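Local coordinates for putative tryptophan halogenase (Xanthomonas campestris pv. campestris, PDB 6Y1W), which probably acts as a flavin-dependent halogenase of the tryptophan halogenase family, using reduced FAD to help chlorinate or brominate an aromatic substrate, at residues 76-88 against 492-505. Numbering follows the deposited sequence.
Sequences DEAQFMAATQATF and HAEFLRRYCPAPAP
A buried histidine accepts a backbone N-H: Phe88 N donates to His492 NE2 at 3.0 Å, lying almost in the imidazole plane. The His492 ring reaches it with CG anti to its own backbone N, and His492 ND1 is bonded to Pro260 O, so both ring nitrogens are engaged and the proton probably sits on ND1. Thr87 CB packs 3.5 Å from His492 CE1. The Phe88 ring enters among side chains of helix 492-499: Phe88 CE2 comes within 3.6 Å of Phe495 CE2, near the plane of the Phe495 ring, the two ring planes lying oblique at 60°, while Leu496 CD2 lies against Phe88 CD2 and Tyr499 CE2 against Phe88 CZ. Met81, bent at its last torsion, lays CE over the centre of one Phe88 face and also touches Cys500 SG. At the other end Tyr499 OH donates to the anti lone pair of Glu77 OE1 (2.6 Å), with carboxylate and ring planes 80° apart; His153 also bonds Glu77 OE1, and Tyr161 and Tyr163 hold OE2. Ala78 CB sits over a Tyr499 face in a CH-pi contact, 4.1 Å from the ring centroid. A water links Tyr499 OH to Asp76 OD1 and Ala78 N beside the N-cap of helix 77-83. Beyond Cys500 the chain runs extended past Ala82, and Gln85 NE2 grips Pro503 O at 2.9 Å. Helices 77-83 and 492-499 cross at -108°, with strand 87-89 pairing with strand 162-166, helix 167-180 flanking the first helix, and Gln280 bonding both Ala86 O and the C-terminal tail.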
ATOM      1  N   ASP A  76     -22.767  -9.734 -14.125  1.00 16.82           N
ATOM      2  CA  ASP A  76     -22.267 -10.989 -14.678  1.00 16.74           C
ATOM      3  C   ASP A  76     -21.337 -10.728 -15.855  1.00 13.81           C
ATOM      4  O   ASP A  76     -21.717 -10.049 -16.819  1.00 15.74           O
ATOM      5  CB  ASP A  76     -23.453 -11.858 -15.141  1.00 18.55           C
ATOM      6  CG  ASP A  76     -22.997 -13.160 -15.754  1.00 20.15           C
ATOM      7  OD1 ASP A  76     -22.525 -14.042 -14.994  1.00 22.75           O
ATOM      8  OD2 ASP A  76     -23.050 -13.301 -16.996  1.00 19.18           O
ATOM      9  N   GLU A  77     -20.146 -11.330 -15.811  1.00 16.34           N
ATOM     10  CA  GLU A  77     -19.127 -11.019 -16.817  1.00 17.72           C
ATOM     11  C   GLU A  77     -19.557 -11.429 -18.222  1.00 16.13           C
ATOM     12  O   GLU A  77     -19.468 -10.626 -19.162  1.00 15.48           O
ATOM     13  CB  GLU A  77     -17.815 -11.693 -16.453  1.00 16.32           C
ATOM     14  CG  GLU A  77     -16.754 -11.438 -17.502  1.00 13.94           C
ATOM     15  CD  GLU A  77     -15.443 -12.108 -17.157  1.00 16.24           C
ATOM     16  OE1 GLU A  77     -15.366 -13.345 -17.300  1.00 19.78           O
ATOM     17  OE2 GLU A  77     -14.514 -11.381 -16.698  1.00 15.97           O
ATOM     18  N   ALA A  78     -20.072 -12.662 -18.397  1.00 16.38           N
ATOM     19  CA  ALA A  78     -20.439 -13.080 -19.750  1.00 16.80           C
ATOM     20  C   ALA A  78     -21.572 -12.216 -20.325  1.00 13.97           C
ATOM     21  O   ALA A  78     -21.561 -11.894 -21.518  1.00 18.11           O
ATOM     22  CB  ALA A  78     -20.802 -14.576 -19.771  1.00 15.92           C
ATOM     23  N   GLN A  79     -22.550 -11.822 -19.495  1.00 14.17           N
ATOM     24  CA  GLN A  79     -23.650 -10.986 -19.973  1.00 14.63           C
ATOM     25  C   GLN A  79     -23.152  -9.607 -20.379  1.00 14.55           C
ATOM     26  O   GLN A  79     -23.487  -9.096 -21.459  1.00 16.36           O
ATOM     27  CB  GLN A  79     -24.706 -10.898 -18.867  1.00 21.11           C
ATOM     28  CG  GLN A  79     -25.847  -9.957 -19.054  1.00 24.15           C
ATOM     29  CD  GLN A  79     -26.576  -9.765 -17.714  1.00 31.17           C
ATOM     30  OE1 GLN A  79     -26.895  -8.649 -17.319  1.00 58.74           O
ATOM     31  NE2 GLN A  79     -26.782 -10.864 -16.993  1.00 40.54           N
ATOM     32  N   PHE A  80     -22.301  -9.014 -19.529  1.00 16.40           N
ATOM     33  CA  PHE A  80     -21.690  -7.727 -19.843  1.00 13.79           C
ATOM     34  C   PHE A  80     -20.884  -7.798 -21.148  1.00 13.46           C
ATOM     35  O   PHE A  80     -20.982  -6.907 -21.991  1.00 15.47           O
ATOM     36  CB  PHE A  80     -20.809  -7.306 -18.647  1.00 11.82           C
ATOM     37  CG  PHE A  80     -19.534  -6.613 -19.055  1.00 12.03           C
ATOM     38  CD1 PHE A  80     -19.586  -5.332 -19.640  1.00 14.93           C
ATOM     39  CD2 PHE A  80     -18.307  -7.230 -18.873  1.00 14.42           C
ATOM     40  CE1 PHE A  80     -18.421  -4.687 -20.043  1.00 13.70           C
ATOM     41  CE2 PHE A  80     -17.126  -6.587 -19.274  1.00 13.47           C
ATOM     42  CZ  PHE A  80     -17.189  -5.349 -19.869  1.00 13.16           C
ATOM     43  N   MET A  81     -20.067  -8.857 -21.327  1.00 12.17           N
ATOM     44  CA  MET A  81     -19.211  -8.933 -22.516  1.00 13.55           C
ATOM     45  C   MET A  81     -20.036  -9.111 -23.792  1.00 12.88           C
ATOM     46  O   MET A  81     -19.775  -8.467 -24.822  1.00 14.61           O
ATOM     47  CB  MET A  81     -18.211 -10.077 -22.359  1.00 15.70           C
ATOM     48  CG  MET A  81     -17.127  -9.777 -21.322  1.00 14.57           C
ATOM     49  SD  MET A  81     -15.829 -11.027 -21.306  1.00 14.86           S
ATOM     50  CE  MET A  81     -14.953 -10.667 -22.869  1.00 12.75           C
ATOM     51  N   ALA A  82     -21.040  -9.987 -23.745  1.00 15.56           N
ATOM     52  CA  ALA A  82     -21.880 -10.172 -24.922  1.00 16.92           C
ATOM     53  C   ALA A  82     -22.621  -8.891 -25.272  1.00 14.63           C
ATOM     54  O   ALA A  82     -22.805  -8.584 -26.450  1.00 21.01           O
ATOM     55  CB  ALA A  82     -22.898 -11.283 -24.666  1.00 19.41           C
ATOM     56  N   ALA A  83     -23.014  -8.115 -24.261  1.00 14.40           N
ATOM     57  CA  ALA A  83     -23.751  -6.887 -24.500  1.00 13.94           C
ATOM     58  C   ALA A  83     -22.879  -5.748 -25.000  1.00 16.06           C
ATOM     59  O   ALA A  83     -23.425  -4.786 -25.545  1.00 19.41           O
ATOM     60  CB  ALA A  83     -24.429  -6.420 -23.202  1.00 17.56           C
ATOM     61  N   THR A  84     -21.550  -5.854 -24.887  1.00 14.64           N
ATOM     62  CA  THR A  84     -20.681  -4.744 -25.247  1.00 11.41           C
ATOM     63  C   THR A  84     -19.714  -5.135 -26.350  1.00 10.92           C
ATOM     64  O   THR A  84     -18.729  -4.434 -26.566  1.00 13.39           O
ATOM     65  CB  THR A  84     -19.919  -4.219 -24.024  1.00 13.84           C
ATOM     66  OG1 THR A  84     -19.134  -5.259 -23.473  1.00 14.73           O
ATOM     67  CG2 THR A  84     -20.918  -3.686 -22.943  1.00 13.85           C
ATOM     68  N   GLN A  85     -20.002  -6.226 -27.079  1.00 12.59           N
ATOM     69  CA  GLN A  85     -19.133  -6.715 -28.165  1.00 14.08           C
ATOM     70  C   GLN A  85     -17.711  -6.998 -27.670  1.00 14.12           C
ATOM     71  O   GLN A  85     -16.735  -6.898 -28.447  1.00 14.42           O
ATOM     72  CB  GLN A  85     -19.109  -5.751 -29.362  1.00 12.92           C
ATOM     73  CG  GLN A  85     -20.507  -5.532 -29.987  1.00 16.08           C
ATOM     74  CD  GLN A  85     -20.876  -6.688 -30.902  1.00 16.63           C
ATOM     75  OE1 GLN A  85     -20.017  -7.267 -31.586  1.00 18.64           O
ATOM     76  NE2 GLN A  85     -22.167  -7.055 -30.891  1.00 17.89           N
ATOM     77  N   ALA A  86     -17.574  -7.402 -26.394  1.00 13.81           N
ATOM     78  CA  ALA A  86     -16.258  -7.347 -25.755  1.00 16.28           C
ATOM     79  C   ALA A  86     -15.389  -8.561 -26.054  1.00 18.45           C
ATOM     80  O   ALA A  86     -15.879  -9.662 -26.306  1.00 14.44           O
ATOM     81  CB  ALA A  86     -16.395  -7.211 -24.234  1.00 13.08           C
ATOM     82  N   THR A  87     -14.066  -8.353 -26.001  1.00 13.59           N
ATOM     83  CA  THR A  87     -13.105  -9.449 -26.074  1.00 12.66           C
ATOM     84  C   THR A  87     -12.184  -9.380 -24.863  1.00 15.45           C
ATOM     85  O   THR A  87     -12.215  -8.419 -24.089  1.00 14.93           O
ATOM     86  CB  THR A  87     -12.260  -9.405 -27.378  1.00 17.52           C
ATOM     87  OG1 THR A  87     -11.447  -8.224 -27.376  1.00 17.59           O
ATOM     88  CG2 THR A  87     -13.180  -9.381 -28.662  1.00 13.58           C
ATOM     89  N   PHE A  88     -11.340 -10.386 -24.709  1.00 13.74           N
ATOM     90  CA  PHE A  88     -10.408 -10.385 -23.590  1.00 14.37           C
ATOM     91  C   PHE A  88      -9.095  -9.697 -23.946  1.00 14.36           C
ATOM     92  O   PHE A  88      -8.650  -9.698 -25.103  1.00 16.49           O
ATOM     93  CB  PHE A  88     -10.136 -11.821 -23.111  1.00 11.99           C
ATOM     94  CG  PHE A  88     -11.333 -12.465 -22.482  1.00 16.09           C
ATOM     95  CD1 PHE A  88     -11.679 -12.171 -21.146  1.00 14.05           C
ATOM     96  CD2 PHE A  88     -12.146 -13.324 -23.202  1.00 17.39           C
ATOM     97  CE1 PHE A  88     -12.810 -12.725 -20.555  1.00 13.76           C
ATOM     98  CE2 PHE A  88     -13.292 -13.882 -22.598  1.00 14.27           C
ATOM     99  CZ  PHE A  88     -13.614 -13.581 -21.288  1.00 14.71           C
ATOM    100  N   HIS A 492      -8.492 -17.631 -28.683  1.00 15.51           N
ATOM    101  CA  HIS A 492      -9.387 -16.584 -28.166  1.00 15.83           C
ATOM    102  C   HIS A 492     -10.786 -16.686 -28.769  1.00 17.52           C
ATOM    103  O   HIS A 492     -11.798 -16.574 -28.066  1.00 18.37           O
ATOM    104  CB  HIS A 492      -8.767 -15.224 -28.509  1.00 14.48           C
ATOM    105  CG  HIS A 492      -9.398 -14.046 -27.820  1.00 13.81           C
ATOM    106  ND1 HIS A 492      -9.123 -12.752 -28.214  1.00 16.55           N
ATOM    107  CD2 HIS A 492     -10.218 -13.952 -26.748  1.00 12.76           C
ATOM    108  CE1 HIS A 492      -9.794 -11.912 -27.439  1.00 16.73           C
ATOM    109  NE2 HIS A 492     -10.444 -12.610 -26.525  1.00 15.34           N
ATOM    110  N   ALA A 493     -10.848 -16.833 -30.079  1.00 16.76           N
ATOM    111  CA  ALA A 493     -12.128 -16.849 -30.776  1.00 19.43           C
ATOM    112  C   ALA A 493     -12.973 -18.032 -30.344  1.00 19.78           C
ATOM    113  O   ALA A 493     -14.193 -17.908 -30.216  1.00 17.86           O
ATOM    114  CB  ALA A 493     -11.906 -16.907 -32.286  1.00 20.51           C
ATOM    115  N   GLU A 494     -12.342 -19.191 -30.113  1.00 21.47           N
ATOM    116  CA  GLU A 494     -13.110 -20.342 -29.654  1.00 21.62           C
ATOM    117  C   GLU A 494     -13.669 -20.102 -28.261  1.00 23.05           C
ATOM    118  O   GLU A 494     -14.825 -20.446 -27.971  1.00 21.21           O
ATOM    119  CB  GLU A 494     -12.235 -21.597 -29.680  1.00 26.13           C
ATOM    120  CG  GLU A 494     -12.159 -22.195 -31.064  1.00 54.63           C
ATOM    121  CD  GLU A 494     -11.119 -23.282 -31.174  1.00 73.05           C
ATOM    122  OE1 GLU A 494     -10.554 -23.438 -32.285  1.00 51.73           O
ATOM    123  OE2 GLU A 494     -10.886 -23.978 -30.153  1.00 48.98           O
ATOM    124  N   PHE A 495     -12.878 -19.485 -27.385  1.00 18.57           N
ATOM    125  CA  PHE A 495     -13.382 -19.209 -26.056  1.00 17.63           C
ATOM    126  C   PHE A 495     -14.530 -18.201 -26.100  1.00 17.55           C
ATOM    127  O   PHE A 495     -15.549 -18.393 -25.436  1.00 17.40           O
ATOM    128  CB  PHE A 495     -12.245 -18.720 -25.143  1.00 17.21           C
ATOM    129  CG  PHE A 495     -12.660 -18.671 -23.719  1.00 17.69           C
ATOM    130  CD1 PHE A 495     -12.755 -19.853 -22.972  1.00 22.30           C
ATOM    131  CD2 PHE A 495     -13.039 -17.478 -23.134  1.00 16.27           C
ATOM    132  CE1 PHE A 495     -13.202 -19.817 -21.645  1.00 17.28           C
ATOM    133  CE2 PHE A 495     -13.488 -17.438 -21.824  1.00 17.90           C
ATOM    134  CZ  PHE A 495     -13.573 -18.611 -21.067  1.00 17.02           C
ATOM    135  N   LEU A 496     -14.388 -17.130 -26.893  1.00 19.35           N
ATOM    136  CA  LEU A 496     -15.461 -16.143 -26.998  1.00 16.09           C
ATOM    137  C   LEU A 496     -16.763 -16.780 -27.485  1.00 14.74           C
ATOM    138  O   LEU A 496     -17.840 -16.508 -26.954  1.00 16.28           O
ATOM    139  CB  LEU A 496     -15.049 -15.024 -27.948  1.00 15.37           C
ATOM    140  CG  LEU A 496     -13.839 -14.180 -27.492  1.00 13.28           C
ATOM    141  CD1 LEU A 496     -13.361 -13.336 -28.661  1.00 14.48           C
ATOM    142  CD2 LEU A 496     -14.323 -13.256 -26.335  1.00 14.93           C
ATOM    143  N   ARG A 497     -16.663 -17.594 -28.529  1.00 19.26           N
ATOM    144  CA  ARG A 497     -17.860 -18.212 -29.092  1.00 20.31           C
ATOM    145  C   ARG A 497     -18.610 -19.031 -28.050  1.00 21.41           C
ATOM    146  O   ARG A 497     -19.848 -19.098 -28.082  1.00 23.34           O
ATOM    147  CB  ARG A 497     -17.474 -19.105 -30.258  1.00 22.27           C
ATOM    148  CG  ARG A 497     -17.480 -18.379 -31.589  1.00 46.73           C
ATOM    149  CD  ARG A 497     -17.443 -19.364 -32.749  1.00 62.05           C
ATOM    150  NE  ARG A 497     -16.115 -19.947 -32.924  1.00 70.18           N
ATOM    151  CZ  ARG A 497     -15.143 -19.377 -33.630  1.00 52.25           C
ATOM    152  NH1 ARG A 497     -15.361 -18.203 -34.218  1.00 42.30           N
ATOM    153  NH2 ARG A 497     -13.961 -19.979 -33.745  1.00 47.42           N
ATOM    154  N   ARG A 498     -17.881 -19.691 -27.143  1.00 20.34           N
ATOM    155  CA  ARG A 498     -18.533 -20.510 -26.120  1.00 20.92           C
ATOM    156  C   ARG A 498     -18.940 -19.730 -24.877  1.00 23.72           C
ATOM    157  O   ARG A 498     -19.913 -20.107 -24.206  1.00 24.32           O
ATOM    158  CB  ARG A 498     -17.613 -21.659 -25.675  1.00 23.82           C
ATOM    159  CG  ARG A 498     -17.012 -22.468 -26.803  1.00 43.43           C
ATOM    160  CD  ARG A 498     -16.355 -23.757 -26.289  1.00 63.61           C
ATOM    161  NE  ARG A 498     -15.265 -23.514 -25.340  1.00 52.87           N
ATOM    162  CZ  ARG A 498     -14.014 -23.941 -25.513  1.00 72.77           C
ATOM    163  NH1 ARG A 498     -13.084 -23.678 -24.599  1.00 60.12           N
ATOM    164  NH2 ARG A 498     -13.688 -24.632 -26.601  1.00 76.21           N
ATOM    165  N   TYR A 499     -18.245 -18.644 -24.543  1.00 16.44           N
ATOM    166  CA  TYR A 499     -18.430 -18.010 -23.241  1.00 17.03           C
ATOM    167  C   TYR A 499     -19.307 -16.768 -23.302  1.00 15.16           C
ATOM    168  O   TYR A 499     -20.146 -16.562 -22.425  1.00 17.83           O
ATOM    169  CB  TYR A 499     -17.063 -17.631 -22.657  1.00 17.71           C
ATOM    170  CG  TYR A 499     -17.118 -16.979 -21.286  1.00 18.74           C
ATOM    171  CD1 TYR A 499     -17.410 -17.723 -20.141  1.00 21.14           C
ATOM    172  CD2 TYR A 499     -16.846 -15.604 -21.136  1.00 14.10           C
ATOM    173  CE1 TYR A 499     -17.459 -17.114 -18.892  1.00 19.19           C
ATOM    174  CE2 TYR A 499     -16.876 -15.000 -19.913  1.00 16.68           C
ATOM    175  CZ  TYR A 499     -17.180 -15.740 -18.780  1.00 18.30           C
ATOM    176  OH  TYR A 499     -17.193 -15.134 -17.555  1.00 18.39           O
ATOM    177  N   CYS A 500     -19.141 -15.947 -24.328  1.00 15.92           N
ATOM    178  CA  CYS A 500     -19.826 -14.675 -24.331  1.00 16.10           C
ATOM    179  C   CYS A 500     -20.082 -14.186 -25.743  1.00 18.18           C
ATOM    180  O   CYS A 500     -19.795 -13.030 -26.039  1.00 17.46           O
ATOM    181  CB  CYS A 500     -18.998 -13.655 -23.524  1.00 15.89           C
ATOM    182  SG  CYS A 500     -17.322 -13.412 -24.170  1.00 17.53           S
ATOM    183  N   PRO A 501     -20.649 -15.010 -26.634  1.00 18.14           N
ATOM    184  CA  PRO A 501     -20.844 -14.566 -28.024  1.00 18.72           C
ATOM    185  C   PRO A 501     -21.806 -13.389 -28.142  1.00 16.80           C
ATOM    186  O   PRO A 501     -22.917 -13.385 -27.582  1.00 19.29           O
ATOM    187  CB  PRO A 501     -21.389 -15.827 -28.723  1.00 23.03           C
ATOM    188  CG  PRO A 501     -22.013 -16.610 -27.640  1.00 19.02           C
ATOM    189  CD  PRO A 501     -21.124 -16.398 -26.433  1.00 18.67           C
ATOM    190  N   ALA A 502     -21.331 -12.330 -28.830  1.00 16.59           N
ATOM    191  CA  ALA A 502     -22.103 -11.146 -29.160  1.00 14.89           C
ATOM    192  C   ALA A 502     -22.664 -11.298 -30.568  1.00 15.07           C
ATOM    193  O   ALA A 502     -21.994 -11.850 -31.441  1.00 17.74           O
ATOM    194  CB  ALA A 502     -21.246  -9.870 -29.117  1.00 17.73           C
ATOM    195  N   PRO A 503     -23.862 -10.788 -30.809  1.00 21.21           N
ATOM    196  CA  PRO A 503     -24.434 -10.881 -32.162  1.00 23.47           C
ATOM    197  C   PRO A 503     -23.680 -10.005 -33.161  1.00 19.76           C
ATOM    198  O   PRO A 503     -23.359  -8.847 -32.885  1.00 18.71           O
ATOM    199  CB  PRO A 503     -25.873 -10.385 -31.968  1.00 28.23           C
ATOM    200  CG  PRO A 503     -25.803  -9.479 -30.782  1.00 28.83           C
ATOM    201  CD  PRO A 503     -24.750 -10.089 -29.863  1.00 28.77           C
ATOM    202  N   ALA A 504     -23.407 -10.549 -34.328  1.00 19.62           N
ATOM    203  CA  ALA A 504     -22.725  -9.737 -35.336  1.00 18.74           C
ATOM    204  C   ALA A 504     -23.658  -8.622 -35.803  1.00 18.29           C
ATOM    205  O   ALA A 504     -24.827  -8.884 -36.098  1.00 20.38           O
ATOM    206  CB  ALA A 504     -22.282 -10.579 -36.547  1.00 23.61           C
ATOM    207  N   PRO A 505     -23.197  -7.378 -35.884  1.00 18.72           N
ATOM    208  CA  PRO A 505     -24.058  -6.323 -36.415  1.00 18.25           C
ATOM    209  C   PRO A 505     -24.566  -6.706 -37.795  1.00 15.34           C
ATOM    210  O   PRO A 505     -23.821  -7.294 -38.597  1.00 17.82           O
ATOM    211  CB  PRO A 505     -23.125  -5.107 -36.475  1.00 19.37           C
ATOM    212  CG  PRO A 505     -22.122  -5.389 -35.302  1.00 22.45           C
ATOM    213  CD  PRO A 505     -21.936  -6.874 -35.292  1.00 20.04           C
TER
HETATM  214  O   HOH W   1     -20.192 -14.789 -16.385  1.00 21.58           O